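Local coordinates for putative branched chain amino acid ABC transporter, periplasmic amino acid-binding protein (Brucella ovis, PDB 4XFK) that probably serves as the periplasmic substrate-binding component of an ABC transporter that takes up leucine, isoleucine, valine and related amino acids, at residues 125-130 / 391-396; 160-165 / 214-219; 250-255 / 368-373; 265-270 / 296-301. The protein carries 1 engineered substitution. All coordinates share one frame; numbering follows the deposited sequence.

Overall arrangement
Interactions 2 and 4 are buried and reach the same mixed sheet: interaction 2 joins two of its parallel strands, while interaction 4 sets the chain leaving strand 263-266 against the start of helix 296-312, near the middle of the molecule. Interactions 1 and 3 lie nearer the surface, on opposite sides of the chain's centre, with centres about 40 Å apart. Chemistry follows place. Backbone bonds and two polar side chains carry interaction 2, and apolar rings interaction 4; sulfur contacts and a bridging water join two loops in interaction 1, whereas in interaction 3 a carboxylate meets the start of a helix. Interaction 4 is nested within the chain loop that interaction 3 closes.

Interaction 1 of 4, residues 125-130 / 391-396; sequences SKCHFY and ESCSMK
Two cysteine sulfurs face each other across this contact: in the conformer of Cys127 described here, Cys127 SG and Cys393 SG lie 3.8 Å apart, too far for a disulfide. Cys127 was modelled in two conformations, and the spacing in the other is not settled by this one. In this conformation SG also lies 3.5 Å from CE of Met395, the methyl that ends a chain extended as far as SD and then bent at chi3 (-73°). The two loops run in roughly the same direction, 22° apart, yet no direct hydrogen bond links them. A water takes the place of one, accepting from Phe129 N at 3.2 Å and from Lys396 N at 3.1 Å. Beside it, Met395 and Phe129 make a Met-aromatic contact. SD stands at the rim of the ring, 77° off its normal and 3.9 Å from Phe129 CD1, so the sulfur meets ring hydrogens rather than the pi cloud. Phe129 CB also rests 3.5 Å from Lys396 O. Through these contacts the chain beyond helix 382-385 is laid against the loop leading into strand 131-133, an outermost strand of the five-stranded parallel sheet, and Ala326, Leu327 and Glu330 of helix 322-331 touch the Phe129 side chain too. His128 points the other way, toward helix 88-104, where NE2 is hydrogen-bonded to Thr95. At the far end Ser392 OG approaches Ser125 N to 3.2 Å, but the angle is too poor for a hydrogen bond.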
loop_
_atom_site.group_PDB
_atom_site.type_symbol
_atom_site.label_atom_id
_atom_site.label_comp_id
_atom_site.label_asym_id
_atom_site.label_seq_id
_atom_site.Cartn_x
_atom_site.Cartn_y
_atom_site.Cartn_z
ATOM N N SER A 125 -13.473 -6.459 9.720
ATOM C CA SER A 125 -13.689 -7.479 10.746
ATOM C C SER A 125 -12.522 -7.650 11.723
ATOM O O SER A 125 -12.726 -8.112 12.852
ATOM C CB SER A 125 -14.034 -8.826 10.106
ATOM O OG SER A 125 -12.933 -9.326 9.369
ATOM N N LYS A 126 -11.313 -7.272 11.304
ATOM C CA LYS A 126 -10.136 -7.380 12.167
ATOM C C LYS A 126 -9.661 -6.034 12.709
ATOM O O LYS A 126 -8.584 -5.941 13.286
ATOM C CB LYS A 126 -8.979 -8.075 11.442
ATOM C CG LYS A 126 -9.156 -9.574 11.284
ATOM C CD LYS A 126 -7.864 -10.224 10.805
ATOM C CE LYS A 126 -7.974 -11.740 10.820
ATOM N NZ LYS A 126 -9.118 -12.205 9.992
ATOM N N CYS A 127 -10.456 -4.990 12.518
ATOM C CA CYS A 127 -10.154 -3.655 13.031
ATOM C C CYS A 127 -9.957 -3.677 14.544
ATOM O O CYS A 127 -10.755 -4.298 15.254
ATOM C CB CYS A 127 -11.319 -2.725 12.669
ATOM S SG CYS A 127 -11.298 -1.100 13.418
ATOM N N HIS A 128 -8.921 -3.009 15.042
ATOM C CA HIS A 128 -8.773 -2.792 16.478
ATOM C C HIS A 128 -7.966 -1.527 16.714
ATOM O O HIS A 128 -7.360 -0.971 15.785
ATOM C CB HIS A 128 -8.168 -4.000 17.202
ATOM C CG HIS A 128 -6.781 -4.350 16.757
ATOM N ND1 HIS A 128 -5.648 -3.936 17.431
ATOM C CD2 HIS A 128 -6.348 -5.080 15.704
ATOM C CE1 HIS A 128 -4.580 -4.403 16.808
ATOM N NE2 HIS A 128 -4.977 -5.101 15.757
ATOM N N PHE A 129 -7.979 -1.064 17.955
ATOM C CA PHE A 129 -7.478 0.263 18.276
ATOM C C PHE A 129 -5.980 0.421 18.015
ATOM O O PHE A 129 -5.519 1.505 17.688
ATOM C CB PHE A 129 -7.811 0.609 19.728
ATOM C CG PHE A 129 -7.371 1.985 20.139
ATOM C CD1 PHE A 129 -8.105 3.106 19.782
ATOM C CD2 PHE A 129 -6.226 2.155 20.894
ATOM C CE1 PHE A 129 -7.694 4.377 20.169
ATOM C CE2 PHE A 129 -5.813 3.415 21.292
ATOM C CZ PHE A 129 -6.543 4.531 20.924
ATOM N N TYR A 130 -5.219 -0.660 18.150
ATOM C CA TYR A 130 -3.762 -0.557 18.051
ATOM C C TYR A 130 -3.213 -0.912 16.670
ATOM O O TYR A 130 -2.003 -1.014 16.490
ATOM C CB TYR A 130 -3.079 -1.342 19.183
ATOM C CG TYR A 130 -3.329 -0.718 20.543
ATOM C CD1 TYR A 130 -2.548 0.343 20.996
ATOM C CD2 TYR A 130 -4.378 -1.148 21.350
ATOM C CE1 TYR A 130 -2.788 0.936 22.235
ATOM C CE2 TYR A 130 -4.627 -0.561 22.582
ATOM C CZ TYR A 130 -3.834 0.479 23.017
ATOM O OH TYR A 130 -4.087 1.058 24.246
ATOM N N GLU A 391 -19.252 -2.182 7.310
ATOM C CA GLU A 391 -20.309 -2.660 8.188
ATOM C C GLU A 391 -19.749 -3.530 9.310
ATOM O O GLU A 391 -20.264 -3.522 10.428
ATOM C CB GLU A 391 -21.347 -3.445 7.373
ATOM C CG GLU A 391 -21.898 -2.673 6.174
ATOM C CD GLU A 391 -22.514 -3.566 5.105
ATOM O OE1 GLU A 391 -22.558 -4.801 5.298
ATOM O OE2 GLU A 391 -22.955 -3.028 4.065
ATOM N N SER A 392 -18.674 -4.254 9.011
ATOM C CA SER A 392 -18.072 -5.191 9.954
ATOM C C SER A 392 -17.114 -4.537 10.949
ATOM O O SER A 392 -16.549 -5.221 11.800
ATOM C CB SER A 392 -17.315 -6.276 9.189
ATOM O OG SER A 392 -16.267 -5.706 8.423
ATOM N N CYS A 393 -16.920 -3.225 10.835
ATOM C CA CYS A 393 -16.008 -2.503 11.719
ATOM C C CYS A 393 -16.599 -2.209 13.092
ATOM O O CYS A 393 -17.669 -1.607 13.210
ATOM C CB CYS A 393 -15.554 -1.189 11.073
ATOM S SG CYS A 393 -14.779 -0.006 12.211
ATOM N N SER A 394 -15.880 -2.633 14.125
ATOM C CA SER A 394 -16.162 -2.239 15.493
ATOM C C SER A 394 -14.813 -1.984 16.144
ATOM O O SER A 394 -13.886 -2.773 15.983
ATOM C CB SER A 394 -16.874 -3.365 16.233
ATOM O OG SER A 394 -16.003 -4.477 16.383
ATOM N N MET A 395 -14.675 -0.882 16.865
ATOM C CA MET A 395 -13.414 -0.626 17.546
ATOM C C MET A 395 -13.676 -0.273 18.995
ATOM O O MET A 395 -14.545 0.539 19.303
ATOM C CB MET A 395 -12.613 0.490 16.859
ATOM C CG MET A 395 -11.196 0.701 17.425
ATOM S SD MET A 395 -10.487 2.210 16.773
ATOM C CE MET A 395 -10.161 1.689 15.104
ATOM N N LYS A 396 -12.917 -0.893 19.883
ATOM C CA LYS A 396 -12.976 -0.554 21.291
ATOM C C LYS A 396 -12.131 0.685 21.576
ATOM O O LYS A 396 -10.981 0.789 21.128
ATOM C CB LYS A 396 -12.507 -1.739 22.132
ATOM C CG LYS A 396 -13.365 -2.976 21.937
ATOM C CD LYS A 396 -12.843 -4.162 22.735
ATOM C CE LYS A 396 -13.650 -5.414 22.418
ATOM N NZ LYS A 396 -13.234 -6.580 23.245
HETATM O O HOH W 1 -10.319 -2.598 19.526
#

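Interaction 2 of 4, residues 160-165 / 214-219; sequences YSINQN and DTVFTG
Tyr160 and Val216, like Ser161 and Phe217, are paired in parallel register at the heart of a Rossmann-like alpha/beta lobe, where strand 158-164 runs between strands 186-193 and 215-218. Three backbone bonds make the pairing: Tyr160 N donates to Thr215 O (2.9 Å), Tyr160 O accepts from Phe217 N (2.8 Å), and Ile162 N donates to Phe217 O (3.0 Å). The backbone of Ser161 is turned the other way and bonds to Asp189 and Thr191 of strand 186-193. Beyond Phe217 side chains supply the bonds. The carbonyl of Ile162 is 4.2 Å from Gly219 N and accepts instead from the hydroxyl of Thr218, OG1 to O 2.7 Å, with the donor tilted 22° from the carbonyl plane. A chi1 of -180°, with OG1 trans to the Thr218 N, brings the hydroxyl to Ile162 O; OG1 also accepts from Asn220 N. Gly219 N is satisfied by the Asn163 amide oxygen, while Gly219 O receives Trp168 NE1. On the face that carries Tyr160 and Val216, Ile162 CG2 fits against Val216 CG1 at 3.6 Å and lies alongside Thr218; the phenol of Tyr160 bonds through OH to Thr191. The Gly219 N to Asn163 OD1 bond measures 2.8 Å and is nearly straight, 167° at the hydrogen.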
loop_
_atom_site.group_PDB
_atom_site.type_symbol
_atom_site.label_atom_id
_atom_site.label_comp_id
_atom_site.label_asym_id
_atom_site.label_seq_id
_atom_site.Cartn_x
_atom_site.Cartn_y
_atom_site.Cartn_z
ATOM N N TYR A 160 -12.478 -7.809 -17.581
ATOM C CA TYR A 160 -12.052 -9.079 -17.010
ATOM C C TYR A 160 -11.464 -8.774 -15.632
ATOM O O TYR A 160 -10.925 -7.687 -15.419
ATOM C CB TYR A 160 -10.986 -9.719 -17.910
ATOM C CG TYR A 160 -10.738 -11.192 -17.663
ATOM C CD1 TYR A 160 -9.936 -11.620 -16.618
ATOM C CD2 TYR A 160 -11.294 -12.152 -18.494
ATOM C CE1 TYR A 160 -9.710 -12.970 -16.394
ATOM C CE2 TYR A 160 -11.075 -13.493 -18.280
ATOM C CZ TYR A 160 -10.284 -13.900 -17.231
ATOM O OH TYR A 160 -10.080 -15.245 -17.039
ATOM N N SER A 161 -11.567 -9.720 -14.705
ATOM C CA SER A 161 -10.921 -9.606 -13.396
ATOM C C SER A 161 -9.975 -10.784 -13.203
ATOM O O SER A 161 -10.398 -11.928 -13.290
ATOM C CB SER A 161 -11.979 -9.599 -12.288
ATOM O OG SER A 161 -11.389 -9.664 -11.000
ATOM N N ILE A 162 -8.698 -10.509 -12.952
ATOM C CA ILE A 162 -7.741 -11.578 -12.675
ATOM C C ILE A 162 -6.945 -11.236 -11.416
ATOM O O ILE A 162 -6.327 -10.180 -11.339
ATOM C CB ILE A 162 -6.823 -11.883 -13.896
ATOM C CG1 ILE A 162 -5.870 -13.042 -13.574
ATOM C CG2 ILE A 162 -6.074 -10.632 -14.359
ATOM C CD1 ILE A 162 -5.176 -13.621 -14.790
ATOM N N ASN A 163 -6.987 -12.118 -10.421
ATOM C CA ASN A 163 -6.355 -11.853 -9.132
ATOM C C ASN A 163 -5.797 -13.098 -8.477
ATOM O O ASN A 163 -6.104 -14.221 -8.878
ATOM C CB ASN A 163 -7.324 -11.155 -8.168
ATOM C CG ASN A 163 -7.781 -9.806 -8.682
ATOM O OD1 ASN A 163 -7.057 -8.821 -8.583
ATOM N ND2 ASN A 163 -8.978 -9.760 -9.248
ATOM N N GLN A 164 -4.959 -12.864 -7.471
ATOM C CA GLN A 164 -4.325 -13.903 -6.675
ATOM C C GLN A 164 -5.298 -14.476 -5.650
ATOM O O GLN A 164 -6.051 -13.738 -5.010
ATOM C CB GLN A 164 -3.115 -13.309 -5.953
ATOM C CG GLN A 164 -2.029 -12.778 -6.894
ATOM C CD GLN A 164 -1.130 -11.756 -6.235
ATOM O OE1 GLN A 164 0.105 -11.872 -6.267
ATOM N NE2 GLN A 164 -1.736 -10.737 -5.657
ATOM N N ASN A 165 -5.263 -15.793 -5.475
ATOM C CA ASN A 165 -6.196 -16.439 -4.563
ATOM C C ASN A 165 -5.715 -16.397 -3.108
ATOM O O ASN A 165 -5.268 -17.407 -2.549
ATOM C CB ASN A 165 -6.499 -17.871 -5.010
ATOM C CG ASN A 165 -7.865 -18.340 -4.547
ATOM O OD1 ASN A 165 -8.389 -17.854 -3.541
ATOM N ND2 ASN A 165 -8.452 -19.282 -5.281
ATOM N N ASP A 214 -12.259 -4.664 -22.740
ATOM C CA ASP A 214 -11.540 -3.411 -22.890
ATOM C C ASP A 214 -10.549 -3.197 -21.748
ATOM O O ASP A 214 -9.493 -2.577 -21.926
ATOM C CB ASP A 214 -12.554 -2.270 -22.947
ATOM C CG ASP A 214 -13.672 -2.552 -23.934
ATOM O OD1 ASP A 214 -13.355 -2.669 -25.132
ATOM O OD2 ASP A 214 -14.850 -2.683 -23.522
ATOM N N THR A 215 -10.891 -3.727 -20.579
ATOM C CA THR A 215 -10.128 -3.476 -19.362
ATOM C C THR A 215 -9.924 -4.783 -18.626
ATOM O O THR A 215 -10.838 -5.603 -18.538
ATOM C CB THR A 215 -10.895 -2.523 -18.437
ATOM O OG1 THR A 215 -11.257 -1.346 -19.167
ATOM C CG2 THR A 215 -10.056 -2.133 -17.226
ATOM N N VAL A 216 -8.719 -4.975 -18.100
ATOM C CA VAL A 216 -8.419 -6.103 -17.225
ATOM C C VAL A 216 -8.078 -5.557 -15.840
ATOM O O VAL A 216 -7.025 -4.951 -15.654
ATOM C CB VAL A 216 -7.241 -6.942 -17.749
ATOM C CG1 VAL A 216 -6.978 -8.112 -16.801
ATOM C CG2 VAL A 216 -7.526 -7.426 -19.172
ATOM N N PHE A 217 -8.975 -5.746 -14.876
ATOM C CA PHE A 217 -8.703 -5.314 -13.512
ATOM C C PHE A 217 -7.857 -6.349 -12.796
ATOM O O PHE A 217 -8.191 -7.538 -12.800
ATOM C CB PHE A 217 -10.005 -5.138 -12.733
ATOM C CG PHE A 217 -10.841 -3.963 -13.178
ATOM C CD1 PHE A 217 -10.472 -2.665 -12.846
ATOM C CD2 PHE A 217 -12.005 -4.159 -13.908
ATOM C CE1 PHE A 217 -11.241 -1.585 -13.244
ATOM C CE2 PHE A 217 -12.772 -3.083 -14.308
ATOM C CZ PHE A 217 -12.396 -1.798 -13.976
ATOM N N THR A 218 -6.778 -5.906 -12.153
ATOM C CA THR A 218 -5.959 -6.835 -11.388
ATOM C C THR A 218 -5.224 -6.151 -10.251
ATOM O O THR A 218 -4.653 -5.068 -10.423
ATOM C CB THR A 218 -4.945 -7.607 -12.288
ATOM O OG1 THR A 218 -4.188 -8.504 -11.468
ATOM C CG2 THR A 218 -3.989 -6.669 -13.016
ATOM N N GLY A 219 -5.235 -6.812 -9.094
ATOM C CA GLY A 219 -4.420 -6.416 -7.953
ATOM C C GLY A 219 -3.099 -7.165 -7.872
ATOM O O GLY A 219 -2.440 -7.134 -6.841
#

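Interaction 3 of 4, residues 250-255 / 368-373; sequences GNIGNA and DGTEYG
At the N-terminus of helix 251-255, with Gly250 in the N-cap position, the carboxylate of Asp368 receives backbone N-H groups from across the contact. Its two oxygens divide the work. OD1 accepts from Gly250 N at 2.8 Å, met on the syn side but 33° out of the carboxylate plane. OD2 turns its anti lone pair to Gly253 N, 2.9 Å away, and that bond is almost straight at 170°. The carboxylate thus bridges the N-cap residue Gly250 and Gly253 in the first turn. Next to it, Ile252 CG2 packs on Tyr372 CB (4.1 Å) and lies 3.7 Å from the hydroxyl oxygen Thr370 OG1, crossing both side chains at about a right angle, while Val359 of strand 350-360 also touches Ile252. The Asp368 bonds and these Ile252 contacts fasten the loop between strands 350-360 and 373-380 to the short helix. Thr370 shapes its own loop. With OG1 held between the backbone N and the carbonyl carbon (chi1 77°), the hydroxyl accepts from Tyr372 N at 2.9 Å, forming an ST turn, and is also hydrogen-bonded to Ala367 O. A negative group set against the positive end of a helix and gripped by backbone N-H donors is probably stabilised as the carboxylate, its pKa perhaps lowered.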
loop_
_atom_site.group_PDB
_atom_site.type_symbol
_atom_site.label_atom_id
_atom_site.label_comp_id
_atom_site.label_asym_id
_atom_site.label_seq_id
_atom_site.Cartn_x
_atom_site.Cartn_y
_atom_site.Cartn_z
ATOM N N GLY A 250 9.883 -2.738 -13.034
ATOM C CA GLY A 250 9.990 -3.908 -13.890
ATOM C C GLY A 250 8.817 -4.145 -14.839
ATOM O O GLY A 250 8.993 -4.715 -15.922
ATOM N N ASN A 251 7.614 -3.739 -14.438
ATOM C CA ASN A 251 6.422 -4.022 -15.237
ATOM C C ASN A 251 6.382 -3.345 -16.602
ATOM O O ASN A 251 5.955 -3.953 -17.585
ATOM C CB ASN A 251 5.162 -3.637 -14.474
ATOM C CG ASN A 251 4.821 -4.611 -13.393
ATOM O OD1 ASN A 251 4.844 -5.820 -13.605
ATOM N ND2 ASN A 251 4.469 -4.097 -12.229
ATOM N N ILE A 252 6.800 -2.084 -16.668
ATOM C CA ILE A 252 6.742 -1.346 -17.926
ATOM C C ILE A 252 7.776 -1.868 -18.921
ATOM O O ILE A 252 7.480 -1.998 -20.111
ATOM C CB ILE A 252 6.846 0.175 -17.695
ATOM C CG1 ILE A 252 5.703 0.626 -16.785
ATOM C CG2 ILE A 252 6.834 0.930 -19.026
ATOM C CD1 ILE A 252 4.340 0.132 -17.227
ATOM N N GLY A 253 8.965 -2.211 -18.436
ATOM C CA GLY A 253 9.940 -2.878 -19.277
ATOM C C GLY A 253 9.368 -4.169 -19.850
ATOM O O GLY A 253 9.490 -4.440 -21.045
ATOM N N ASN A 254 8.717 -4.965 -19.008
ATOM C CA ASN A 254 8.143 -6.224 -19.468
ATOM C C ASN A 254 6.985 -6.029 -20.438
ATOM O O ASN A 254 6.722 -6.889 -21.277
ATOM C CB ASN A 254 7.689 -7.087 -18.291
ATOM C CG ASN A 254 8.812 -7.905 -17.700
ATOM O OD1 ASN A 254 9.991 -7.663 -17.969
ATOM N ND2 ASN A 254 8.452 -8.878 -16.881
ATOM N N ALA A 255 6.290 -4.901 -20.322
ATOM C CA ALA A 255 5.184 -4.578 -21.223
ATOM C C ALA A 255 5.643 -4.447 -22.666
ATOM O O ALA A 255 4.878 -4.723 -23.587
ATOM C CB ALA A 255 4.490 -3.297 -20.776
ATOM N N ASP A 368 11.525 2.157 -15.699
ATOM C CA ASP A 368 12.335 1.026 -16.166
ATOM C C ASP A 368 13.287 1.372 -17.310
ATOM O O ASP A 368 13.640 0.508 -18.106
ATOM C CB ASP A 368 11.452 -0.160 -16.579
ATOM C CG ASP A 368 10.546 -0.637 -15.460
ATOM O OD1 ASP A 368 10.825 -0.354 -14.274
ATOM O OD2 ASP A 368 9.550 -1.319 -15.772
ATOM N N GLY A 369 13.696 2.633 -17.393
ATOM C CA GLY A 369 14.587 3.070 -18.455
ATOM C C GLY A 369 13.955 3.084 -19.837
ATOM O O GLY A 369 14.664 3.163 -20.842
ATOM N N THR A 370 12.627 3.015 -19.897
ATOM C CA THR A 370 11.919 3.050 -21.172
ATOM C C THR A 370 11.567 4.481 -21.566
ATOM O O THR A 370 11.894 5.436 -20.859
ATOM C CB THR A 370 10.612 2.221 -21.126
ATOM O OG1 THR A 370 9.594 2.945 -20.416
ATOM C CG2 THR A 370 10.847 0.870 -20.457
ATOM N N GLU A 371 10.888 4.622 -22.700
ATOM C CA GLU A 371 10.391 5.914 -23.145
ATOM C C GLU A 371 9.093 6.296 -22.438
ATOM O O GLU A 371 8.590 7.409 -22.622
ATOM C CB GLU A 371 10.155 5.883 -24.652
ATOM C CG GLU A 371 11.406 5.589 -25.456
ATOM C CD GLU A 371 11.107 4.994 -26.826
ATOM O OE1 GLU A 371 10.318 4.028 -26.909
ATOM O OE2 GLU A 371 11.676 5.490 -27.819
ATOM N N TYR A 372 8.554 5.370 -21.644
ATOM C CA TYR A 372 7.262 5.547 -20.989
ATOM C C TYR A 372 7.395 5.742 -19.486
ATOM O O TYR A 372 8.283 5.183 -18.860
ATOM C CB TYR A 372 6.377 4.321 -21.234
ATOM C CG TYR A 372 5.967 4.145 -22.682
ATOM C CD1 TYR A 372 6.777 3.462 -23.589
ATOM C CD2 TYR A 372 4.771 4.669 -23.142
ATOM C CE1 TYR A 372 6.402 3.316 -24.917
ATOM C CE2 TYR A 372 4.384 4.525 -24.462
ATOM C CZ TYR A 372 5.200 3.848 -25.344
ATOM O OH TYR A 372 4.797 3.717 -26.655
ATOM N N GLY A 373 6.480 6.513 -18.908
ATOM C CA GLY A 373 6.332 6.566 -17.468
ATOM C C GLY A 373 4.875 6.751 -17.115
ATOM O O GLY A 373 3.998 6.725 -17.985
#

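Interaction 4 of 4, residues 265-270 / 296-301; sequences STPFNP and EPAAVF
Phe268 and Pro267, just past the end of strand 263-266, pack against the first turns of helix 296-312. Because that helix also touches helix 26-44, the arrangement is consistent with a crossing point between the two lobes of a periplasmic binding protein, and the centre of the contact lies about 8 Å from the centre of the chain. The apolar contacts centre on Phe268 CB and Pro297 CB, 3.5 Å apart, the two side chains crossing at about a right angle, and Pro297 CG reaches the Phe268 ring at CD2 (3.7 Å). More loosely, Pro267 CG meets Ala298 CB at 4.4 Å. The aromatic pair is Phe268 with Phe301, whose planes are inclined by 74° with centroids 5.9 Å apart, an oblique arrangement. Its nearest atoms are Phe268 CD1 and Phe301 CZ, 3.8 Å apart, with CD1 lying at the edge of the Phe301 ring. With chi1 at 174°, the Phe268 ring runs past Pro297 and brings CD1 to Phe301; Phe280 of helix 274-288 meets it edge-to-face. Polar contacts are sparse: Pro267 O approaches the Phe301 ring edge at CE2, 3.9 Å away, and no hydrogen bond joins the two segments. The loop's own polar fastening is an ST turn, in which Thr266 OG1, also bonded to Gln357, accepts from Phe268 N at 3.1 Å and 164°.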
loop_
_atom_site.group_PDB
_atom_site.type_symbol
_atom_site.label_atom_id
_atom_site.label_comp_id
_atom_site.label_asym_id
_atom_site.label_seq_id
_atom_site.Cartn_x
_atom_site.Cartn_y
_atom_site.Cartn_z
ATOM N N SER A 265 -3.876 3.342 -10.086
ATOM C CA SER A 265 -4.286 4.374 -9.138
ATOM C C SER A 265 -3.455 4.201 -7.874
ATOM O O SER A 265 -3.411 3.102 -7.306
ATOM C CB SER A 265 -5.768 4.252 -8.811
ATOM O OG SER A 265 -6.137 5.285 -7.912
ATOM N N THR A 266 -2.767 5.269 -7.465
ATOM C CA THR A 266 -1.869 5.216 -6.305
ATOM C C THR A 266 -1.945 6.524 -5.518
ATOM O O THR A 266 -2.523 7.494 -5.997
ATOM C CB THR A 266 -0.389 5.003 -6.708
ATOM O OG1 THR A 266 0.169 6.261 -7.083
ATOM C CG2 THR A 266 -0.222 3.978 -7.813
ATOM N N PRO A 267 -1.358 6.562 -4.306
ATOM C CA PRO A 267 -1.394 7.814 -3.541
ATOM C C PRO A 267 -0.449 8.911 -4.042
ATOM O O PRO A 267 -0.359 9.951 -3.392
ATOM C CB PRO A 267 -0.944 7.379 -2.136
ATOM C CG PRO A 267 -1.119 5.904 -2.093
ATOM C CD PRO A 267 -0.890 5.429 -3.483
ATOM N N PHE A 268 0.239 8.710 -5.162
ATOM C CA PHE A 268 1.300 9.644 -5.532
ATOM C C PHE A 268 1.684 9.592 -7.010
ATOM O O PHE A 268 1.651 8.533 -7.647
ATOM C CB PHE A 268 2.545 9.355 -4.682
ATOM C CG PHE A 268 3.751 10.165 -5.076
ATOM C CD1 PHE A 268 3.852 11.502 -4.723
ATOM C CD2 PHE A 268 4.779 9.591 -5.808
ATOM C CE1 PHE A 268 4.967 12.258 -5.090
ATOM C CE2 PHE A 268 5.895 10.342 -6.178
ATOM C CZ PHE A 268 5.980 11.669 -5.819
ATOM N N ASN A 269 2.068 10.743 -7.546
ATOM C CA ASN A 269 2.794 10.784 -8.800
ATOM C C ASN A 269 3.677 12.026 -8.731
ATOM O O ASN A 269 3.243 13.049 -8.217
ATOM C CB ASN A 269 1.820 10.836 -9.989
ATOM C CG ASN A 269 2.526 10.925 -11.321
ATOM O OD1 ASN A 269 3.037 11.979 -11.685
ATOM N ND2 ASN A 269 2.553 9.821 -12.062
ATOM N N PRO A 270 4.923 11.941 -9.222
ATOM C CA PRO A 270 5.823 13.099 -9.135
ATOM C C PRO A 270 5.253 14.403 -9.709
ATOM O O PRO A 270 5.631 15.470 -9.227
ATOM C CB PRO A 270 7.033 12.664 -9.965
ATOM C CG PRO A 270 7.039 11.184 -9.867
ATOM C CD PRO A 270 5.600 10.753 -9.773
ATOM N N GLU A 296 6.138 2.660 -1.897
ATOM C CA GLU A 296 6.933 3.631 -1.144
ATOM C C GLU A 296 6.178 4.879 -0.666
ATOM O O GLU A 296 6.323 5.253 0.494
ATOM C CB GLU A 296 8.218 3.991 -1.897
ATOM C CG GLU A 296 9.087 2.773 -2.151
ATOM C CD GLU A 296 10.298 3.086 -3.003
ATOM O OE1 GLU A 296 10.125 3.525 -4.165
ATOM O OE2 GLU A 296 11.431 2.891 -2.510
ATOM N N PRO A 297 5.385 5.530 -1.541
ATOM C CA PRO A 297 4.693 6.741 -1.073
ATOM C C PRO A 297 3.786 6.536 0.155
ATOM O O PRO A 297 3.867 7.355 1.079
ATOM C CB PRO A 297 3.909 7.179 -2.315
ATOM C CG PRO A 297 4.786 6.708 -3.457
ATOM C CD PRO A 297 5.218 5.343 -2.997
ATOM N N ALA A 298 2.972 5.483 0.200
ATOM C CA ALA A 298 2.117 5.269 1.378
ATOM C C ALA A 298 2.961 5.091 2.638
ATOM O O ALA A 298 2.613 5.593 3.712
ATOM C CB ALA A 298 1.201 4.076 1.194
ATOM N N ALA A 299 4.082 4.385 2.513
ATOM C CA ALA A 299 4.938 4.153 3.669
ATOM C C ALA A 299 5.544 5.463 4.159
ATOM O O ALA A 299 5.530 5.750 5.364
ATOM C CB ALA A 299 6.010 3.136 3.352
ATOM N N VAL A 300 6.037 6.283 3.239
ATOM C CA VAL A 300 6.601 7.574 3.619
ATOM C C VAL A 300 5.534 8.507 4.200
ATOM O O VAL A 300 5.718 9.093 5.275
ATOM C CB VAL A 300 7.296 8.271 2.429
ATOM C CG1 VAL A 300 7.683 9.701 2.806
ATOM C CG2 VAL A 300 8.501 7.460 1.952
ATOM N N PHE A 301 4.411 8.642 3.504
ATOM C CA PHE A 301 3.391 9.595 3.931
ATOM C C PHE A 301 2.771 9.151 5.263
ATOM O O PHE A 301 2.477 9.970 6.138
ATOM C CB PHE A 301 2.305 9.783 2.861
ATOM C CG PHE A 301 2.813 10.280 1.519
ATOM C CD1 PHE A 301 4.059 10.873 1.387
ATOM C CD2 PHE A 301 2.033 10.128 0.378
ATOM C CE1 PHE A 301 4.516 11.309 0.144
ATOM C CE2 PHE A 301 2.480 10.576 -0.865
ATOM C CZ PHE A 301 3.723 11.154 -0.980
#